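Side-chain contacts in reticulocyte binding protein (Streptococcus agalactiae COH1, PDB 3FAW), which probably hydrolyses the alpha-1,6 linkages of pullulan and related alpha-glucans, as a cell-wall-associated pullulanase of group B streptococci: residues L128-G133 against T430-R435; A260-K263 against D267-I270; L524-P529 against A583-K588. One frame throughout, in Å; residues are numbered along the deposited sequence.

How the interactions relate
All three contacts lie in or against the catalytic barrel, each at a different place. Interaction 1 is partly buried and lies where the chain leading into the carbohydrate-binding-like module meets a barrel helix; its chemistry is a methionine thioether against backbone and alanine methyls. Interaction 2, also partly buried, is local along the sequence and joins the entry to the first barrel strand by a carboxylate-to-amide bond and a phenylalanine. Interaction 3 is buried but small, a polar touch between the ends of two barrel helices. Interactions 1 and 3 lie on opposite sides of the chain's centre, about 46 Å apart between their centres, and no two of the three touch.

Interaction 1. Residues L128-G133 against T430-R435; sequences LYAYSG and THAMSR
M433 reaches across to the backbone of A130 and Y131, and the close part of the contact is gathered at its thioether. The methyl CE lies 3.8 Å from A130 CA and 3.9 Å from A130 CB. Beside it, the sulphur SD faces the amide of Y131, with Y131 N 3.4 Å from M433 SD and an N-H···S angle of 167°. M433 has two modelled conformers, so this weak, nearly straight hydrogen bond and the CE contacts, which belong to one of them, are doubtful in detail. The chain bends at both chi2 (-56°) and chi3 (91°), which folds the thioether over the peptide. A flexible, polarisable methionine suits this place, since its methyl packs on A130 and the Y131 backbone while its sulphur can accept the N-H. The two segments belong to different parts of the fold: 128-133 ends helix 122-129 and runs toward the carbohydrate-binding-module-48-like sheet, while 430-435 starts helix 432-449, which lies between barrel strands 385-390 and 453-456 along the chain. H431 is the N-cap of that helix, and D126 accepts the amide of A432. The looser, partly exposed side is made by two small residues, with A130 CB 4.4 Å from A432 CB; their single methyl groups let the backbones come to 6.4 Å between A130 CA and A432 CA. Y131 brings little more than CB, 4.3 Å from M433 SD. Its ring turns away toward W151 and strand 184-189, with G133 N 3.4 Å above the ring plane, while R436 binds the carbonyls of Y131 and G133.

Interaction 2. Residues A260-K263 against D267-I270; sequences ANFK and DAVI
D267 and K263 make the hydrogen bond of this contact: K263 N donates to D267 OD2 over 2.8 Å, at an N-H···O angle of 163°. The oxygen is met on its anti side, with the donor 17° out of the carboxylate plane. Aspartate suits the position because its short side chain, with CG beside the backbone N, reaches back across the turn to a main-chain amide while its other oxygen, OD1, forms a salt bridge with R708. Held from both oxygens, the buried carboxylate has its rotation fixed.

The second polar approach is not a bond: N261 O and D267 OD2 are both acceptors, 3.4 Å apart. K263 NZ, at the end of an extended chain, stays 6.5 Å from D267 OD2, not in contact, and would at most mildly favour the anion.

Segment 267-270 leads into strand 269-273, the first of the eight parallel strands of the TIM barrel, at the barrel's N-terminal end.

Apolar contact comes from F262, whose CG stands anti to its backbone N (chi1 177°), sending the ring toward the barrel. F262 CD1 lies 3.7 Å from D267 CB, and F262 CE1 is 4.0 Å from A268 CB. The ring's edge faces A268 N in plane, while H312, on the adjacent strand 312-315, and I482, at the start of strand 482-485 across the barrel, also meet this flat, bulky side chain.

Interaction 3. Residues L524-P529 against A583-K588; sequences LKSGFP and AKSINK
Two helices of the TIM barrel come together near their C-terminal ends, where S526 faces S585: helix 518-525, which follows strand 513-516, and helix 578-586, which follows strand 566-568. Helix 578-586 closes in a Schellman motif: N587, with positive phi, is its C-prime residue, and K588 N bonds to A583 O over 3.0 Å. S526 likewise leaves its helix with positive phi, turning the chain out toward G527.

The buried contact is small, 41 Å² in all, and consists mainly of two hydroxyls, S526 OG and S585 OG, 4.0 Å apart. That is too far for a bond, and each has other partners. S585 OG, beside its own backbone N, donates to the carbonyl of V581 one turn earlier, a usual way for serine to satisfy itself within a helix. S526 OG accepts from the amide of G532 and is modelled as donating to K525 O, although at 2.5 Å between S526 OG and K525 O that bond is doubtfully short. Serine fits on both sides, being small enough for close approach and able to bond backbone nearby.

K525 carries its aliphatic part along L578 and V581 of the other helix. Its chain curls through three successive bends (chi1 44°, chi2 64°, chi3 68°), bringing the buried amine back over its own helix end, where K525 NZ donates to S526 O at 3.0 Å, nearly in line with the carbonyl bond.

Interaction 1. Residues L128-G133 against T430-R435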
# COMPACT_ATOMS: atom_id res chain seq x y z
N LEU A 128 14.70 -13.56 25.41
CA LEU A 128 13.95 -14.29 26.44
C LEU A 128 12.63 -14.87 25.95
O LEU A 128 12.26 -15.98 26.33
CB LEU A 128 13.67 -13.40 27.65
CG LEU A 128 14.85 -12.84 28.44
CD1 LEU A 128 14.31 -12.08 29.66
CD2 LEU A 128 15.82 -13.93 28.87
N TYR A 129 11.91 -14.11 25.12
CA TYR A 129 10.50 -14.40 24.84
C TYR A 129 10.13 -14.64 23.38
O TYR A 129 8.99 -15.02 23.10
CB TYR A 129 9.62 -13.27 25.39
CG TYR A 129 9.99 -12.84 26.79
CD1 TYR A 129 10.04 -13.77 27.83
CD2 TYR A 129 10.28 -11.51 27.08
CE1 TYR A 129 10.38 -13.38 29.12
CE2 TYR A 129 10.62 -11.12 28.36
CZ TYR A 129 10.67 -12.05 29.38
OH TYR A 129 11.01 -11.67 30.65
N ALA A 130 11.06 -14.44 22.44
CA ALA A 130 10.78 -14.69 21.03
C ALA A 130 10.15 -16.07 20.87
O ALA A 130 10.69 -17.06 21.36
CB ALA A 130 12.04 -14.57 20.18
N TYR A 131 8.99 -16.12 20.21
CA TYR A 131 8.17 -17.32 20.15
C TYR A 131 7.89 -17.67 18.70
O TYR A 131 7.64 -16.79 17.88
CB TYR A 131 6.86 -17.07 20.90
CG TYR A 131 5.94 -18.26 21.03
CD1 TYR A 131 6.31 -19.38 21.76
CD2 TYR A 131 4.67 -18.25 20.44
CE1 TYR A 131 5.45 -20.47 21.89
CE2 TYR A 131 3.80 -19.33 20.57
CZ TYR A 131 4.20 -20.43 21.29
OH TYR A 131 3.34 -21.50 21.41
N SER A 132 7.94 -18.97 18.38
CA SER A 132 7.72 -19.46 17.02
C SER A 132 6.45 -20.32 16.87
O SER A 132 6.15 -20.78 15.78
CB SER A 132 8.94 -20.26 16.55
OG SER A 132 10.11 -19.46 16.58
N GLY A 133 5.71 -20.52 17.96
CA GLY A 133 4.50 -21.35 17.92
C GLY A 133 3.28 -20.62 17.39
O GLY A 133 3.36 -19.47 16.98
N THR A 430 11.80 -4.77 12.69
CA THR A 430 13.07 -5.41 13.03
C THR A 430 12.94 -6.24 14.32
O THR A 430 13.76 -7.11 14.58
CB THR A 430 14.21 -4.37 13.20
OG1 THR A 430 13.84 -3.40 14.20
CG2 THR A 430 14.49 -3.66 11.89
N HIS A 431 11.90 -5.96 15.10
CA HIS A 431 11.64 -6.67 16.35
C HIS A 431 10.91 -7.98 16.02
O HIS A 431 9.98 -7.98 15.22
CB HIS A 431 10.82 -5.81 17.32
CG HIS A 431 11.36 -4.42 17.50
ND1 HIS A 431 10.70 -3.45 18.24
CD2 HIS A 431 12.48 -3.82 17.02
CE1 HIS A 431 11.40 -2.33 18.21
NE2 HIS A 431 12.49 -2.53 17.49
N ALA A 432 11.34 -9.07 16.64
CA ALA A 432 10.96 -10.43 16.21
C ALA A 432 9.45 -10.69 16.11
O ALA A 432 8.98 -11.23 15.09
CB ALA A 432 11.61 -11.47 17.14
N MET A 433 8.69 -10.34 17.14
CA MET A 433 7.25 -10.62 17.14
C MET A 433 6.48 -9.60 16.29
O MET A 433 5.39 -9.89 15.81
CB MET A 433 6.70 -10.66 18.57
CG MET A 433 7.42 -11.65 19.49
SD MET A 433 7.46 -13.35 18.89
CE MET A 433 9.00 -13.37 17.98
N SER A 434 7.06 -8.41 16.10
CA SER A 434 6.52 -7.42 15.17
C SER A 434 6.77 -7.88 13.73
O SER A 434 5.90 -7.72 12.86
CB SER A 434 7.16 -6.06 15.39
OG SER A 434 6.84 -5.54 16.67
N ARG A 435 7.95 -8.42 13.47
CA ARG A 435 8.25 -9.03 12.18
C ARG A 435 7.32 -10.21 11.91
O ARG A 435 6.85 -10.38 10.78
CB ARG A 435 9.71 -9.47 12.10
CG ARG A 435 10.12 -9.97 10.71
CD ARG A 435 11.61 -10.25 10.65
NE ARG A 435 12.40 -9.02 10.63
CZ ARG A 435 13.73 -8.99 10.59
NH1 ARG A 435 14.44 -10.12 10.57
NH2 ARG A 435 14.36 -7.82 10.57

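Interaction 2. Residues A260-K263 against D267-I270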
# COMPACT_ATOMS: atom_id res chain seq x y z
N ALA A 260 -2.60 -15.84 -18.46
CA ALA A 260 -2.00 -16.29 -19.71
C ALA A 260 -0.73 -15.50 -20.03
O ALA A 260 -0.73 -14.27 -19.96
CB ALA A 260 -3.00 -16.15 -20.86
N ASN A 261 0.34 -16.22 -20.36
CA ASN A 261 1.62 -15.61 -20.74
C ASN A 261 2.16 -14.61 -19.72
O ASN A 261 2.67 -13.55 -20.07
CB ASN A 261 1.52 -14.95 -22.12
CG ASN A 261 1.19 -15.94 -23.23
OD1 ASN A 261 2.00 -16.17 -24.13
ND2 ASN A 261 -0.00 -16.52 -23.17
N PHE A 262 2.04 -14.97 -18.44
CA PHE A 262 2.59 -14.18 -17.34
C PHE A 262 3.81 -14.93 -16.79
O PHE A 262 3.67 -15.95 -16.13
CB PHE A 262 1.54 -13.98 -16.24
CG PHE A 262 2.05 -13.25 -15.03
CD1 PHE A 262 2.26 -11.88 -15.07
CD2 PHE A 262 2.30 -13.94 -13.84
CE1 PHE A 262 2.74 -11.20 -13.95
CE2 PHE A 262 2.77 -13.26 -12.72
CZ PHE A 262 2.99 -11.89 -12.77
N LYS A 263 5.00 -14.41 -17.09
CA LYS A 263 6.26 -15.10 -16.75
C LYS A 263 7.12 -14.33 -15.75
O LYS A 263 8.24 -14.74 -15.44
CB LYS A 263 7.07 -15.33 -18.03
CG LYS A 263 6.37 -16.18 -19.07
CD LYS A 263 7.23 -16.35 -20.30
CE LYS A 263 6.47 -17.08 -21.40
NZ LYS A 263 7.23 -17.08 -22.67
N ASP A 267 5.62 -8.57 -16.74
CA ASP A 267 4.41 -8.87 -17.51
C ASP A 267 3.12 -8.36 -16.85
O ASP A 267 2.05 -8.42 -17.46
CB ASP A 267 4.28 -10.38 -17.74
CG ASP A 267 5.36 -10.93 -18.66
OD1 ASP A 267 6.06 -10.14 -19.32
OD2 ASP A 267 5.50 -12.17 -18.73
N ALA A 268 3.22 -7.87 -15.62
CA ALA A 268 2.05 -7.39 -14.88
C ALA A 268 1.53 -6.05 -15.41
O ALA A 268 2.31 -5.13 -15.68
CB ALA A 268 2.36 -7.28 -13.39
N VAL A 269 0.21 -5.96 -15.56
CA VAL A 269 -0.47 -4.69 -15.82
C VAL A 269 -1.49 -4.50 -14.70
O VAL A 269 -2.55 -5.11 -14.70
CB VAL A 269 -1.15 -4.68 -17.19
CG1 VAL A 269 -1.83 -3.34 -17.45
CG2 VAL A 269 -0.14 -4.99 -18.29
N ILE A 270 -1.13 -3.66 -13.73
CA ILE A 270 -1.87 -3.56 -12.46
C ILE A 270 -2.92 -2.45 -12.52
O ILE A 270 -2.66 -1.36 -13.03
CB ILE A 270 -0.90 -3.32 -11.27
CG1 ILE A 270 0.08 -4.49 -11.14
CG2 ILE A 270 -1.66 -3.11 -9.96
CD1 ILE A 270 1.18 -4.28 -10.10

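Interaction 3. Residues L524-P529 against A583-K588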
# COMPACT_ATOMS: atom_id res chain seq x y z
N LEU A 524 6.59 13.31 -16.79
CA LEU A 524 5.47 13.29 -17.75
C LEU A 524 4.32 14.24 -17.42
O LEU A 524 3.78 14.87 -18.32
CB LEU A 524 4.92 11.86 -17.91
CG LEU A 524 5.83 10.81 -18.55
CD1 LEU A 524 5.02 9.57 -18.94
CD2 LEU A 524 6.58 11.36 -19.75
N LYS A 525 3.94 14.34 -16.14
CA LYS A 525 2.75 15.13 -15.77
C LYS A 525 2.78 15.79 -14.38
O LYS A 525 1.73 16.14 -13.84
CB LYS A 525 1.47 14.27 -15.92
CG LYS A 525 1.57 12.84 -15.37
CD LYS A 525 1.77 12.77 -13.86
CE LYS A 525 0.54 13.25 -13.09
NZ LYS A 525 0.64 12.93 -11.64
N SER A 526 3.97 15.96 -13.82
CA SER A 526 4.17 16.58 -12.50
C SER A 526 3.74 15.73 -11.30
O SER A 526 2.99 14.76 -11.43
CB SER A 526 3.50 17.96 -12.40
OG SER A 526 2.11 17.87 -12.09
N GLY A 527 4.25 16.12 -10.14
CA GLY A 527 3.94 15.50 -8.86
C GLY A 527 4.70 16.20 -7.74
O GLY A 527 5.25 17.28 -7.96
N PHE A 528 4.75 15.60 -6.56
CA PHE A 528 5.46 16.19 -5.42
C PHE A 528 6.94 16.43 -5.76
O PHE A 528 7.58 15.56 -6.36
CB PHE A 528 5.35 15.29 -4.20
CG PHE A 528 6.00 15.85 -2.96
CD1 PHE A 528 5.31 16.76 -2.15
CD2 PHE A 528 7.29 15.49 -2.61
CE1 PHE A 528 5.91 17.29 -1.01
CE2 PHE A 528 7.90 16.02 -1.47
CZ PHE A 528 7.20 16.91 -0.67
N PRO A 529 7.50 17.60 -5.37
CA PRO A 529 6.90 18.70 -4.62
C PRO A 529 6.20 19.79 -5.45
O PRO A 529 5.80 20.81 -4.89
CB PRO A 529 8.12 19.30 -3.91
CG PRO A 529 9.23 19.11 -4.88
CD PRO A 529 8.92 17.87 -5.68
N ALA A 583 -5.57 19.28 -16.61
CA ALA A 583 -6.36 20.51 -16.71
C ALA A 583 -5.76 21.64 -15.86
O ALA A 583 -5.77 22.80 -16.28
CB ALA A 583 -7.81 20.25 -16.28
N LYS A 584 -5.26 21.28 -14.68
CA LYS A 584 -4.57 22.23 -13.81
C LYS A 584 -3.25 22.69 -14.42
O LYS A 584 -2.95 23.89 -14.41
CB LYS A 584 -4.30 21.60 -12.43
CG LYS A 584 -3.36 22.39 -11.53
CD LYS A 584 -3.91 23.77 -11.18
CE LYS A 584 -2.95 24.54 -10.28
NZ LYS A 584 -3.50 25.88 -9.90
N SER A 585 -2.49 21.75 -14.97
CA SER A 585 -1.15 22.04 -15.50
C SER A 585 -1.17 22.99 -16.70
O SER A 585 -0.33 23.88 -16.80
CB SER A 585 -0.42 20.75 -15.85
OG SER A 585 -0.17 19.99 -14.68
N ILE A 586 -2.13 22.79 -17.60
CA ILE A 586 -2.33 23.68 -18.75
C ILE A 586 -3.24 24.87 -18.43
O ILE A 586 -3.38 25.78 -19.25
CB ILE A 586 -2.91 22.92 -19.99
CG1 ILE A 586 -4.36 22.49 -19.76
CG2 ILE A 586 -2.04 21.71 -20.33
CD1 ILE A 586 -4.94 21.61 -20.87
N ASN A 587 -3.86 24.86 -17.25
CA ASN A 587 -4.80 25.89 -16.82
C ASN A 587 -5.95 26.11 -17.81
O ASN A 587 -6.11 27.20 -18.36
CB ASN A 587 -4.07 27.22 -16.54
CG ASN A 587 -4.98 28.26 -15.87
OD1 ASN A 587 -4.98 29.44 -16.25
ND2 ASN A 587 -5.76 27.82 -14.89
N LYS A 588 -6.74 25.07 -18.02
CA LYS A 588 -7.91 25.15 -18.90
C LYS A 588 -9.16 24.54 -18.26
O LYS A 588 -9.08 23.60 -17.46
CB LYS A 588 -7.60 24.47 -20.24
CG LYS A 588 -6.58 25.23 -21.07
CD LYS A 588 -6.41 24.62 -22.46
CE LYS A 588 -5.50 25.47 -23.33
NZ LYS A 588 -5.40 24.94 -24.72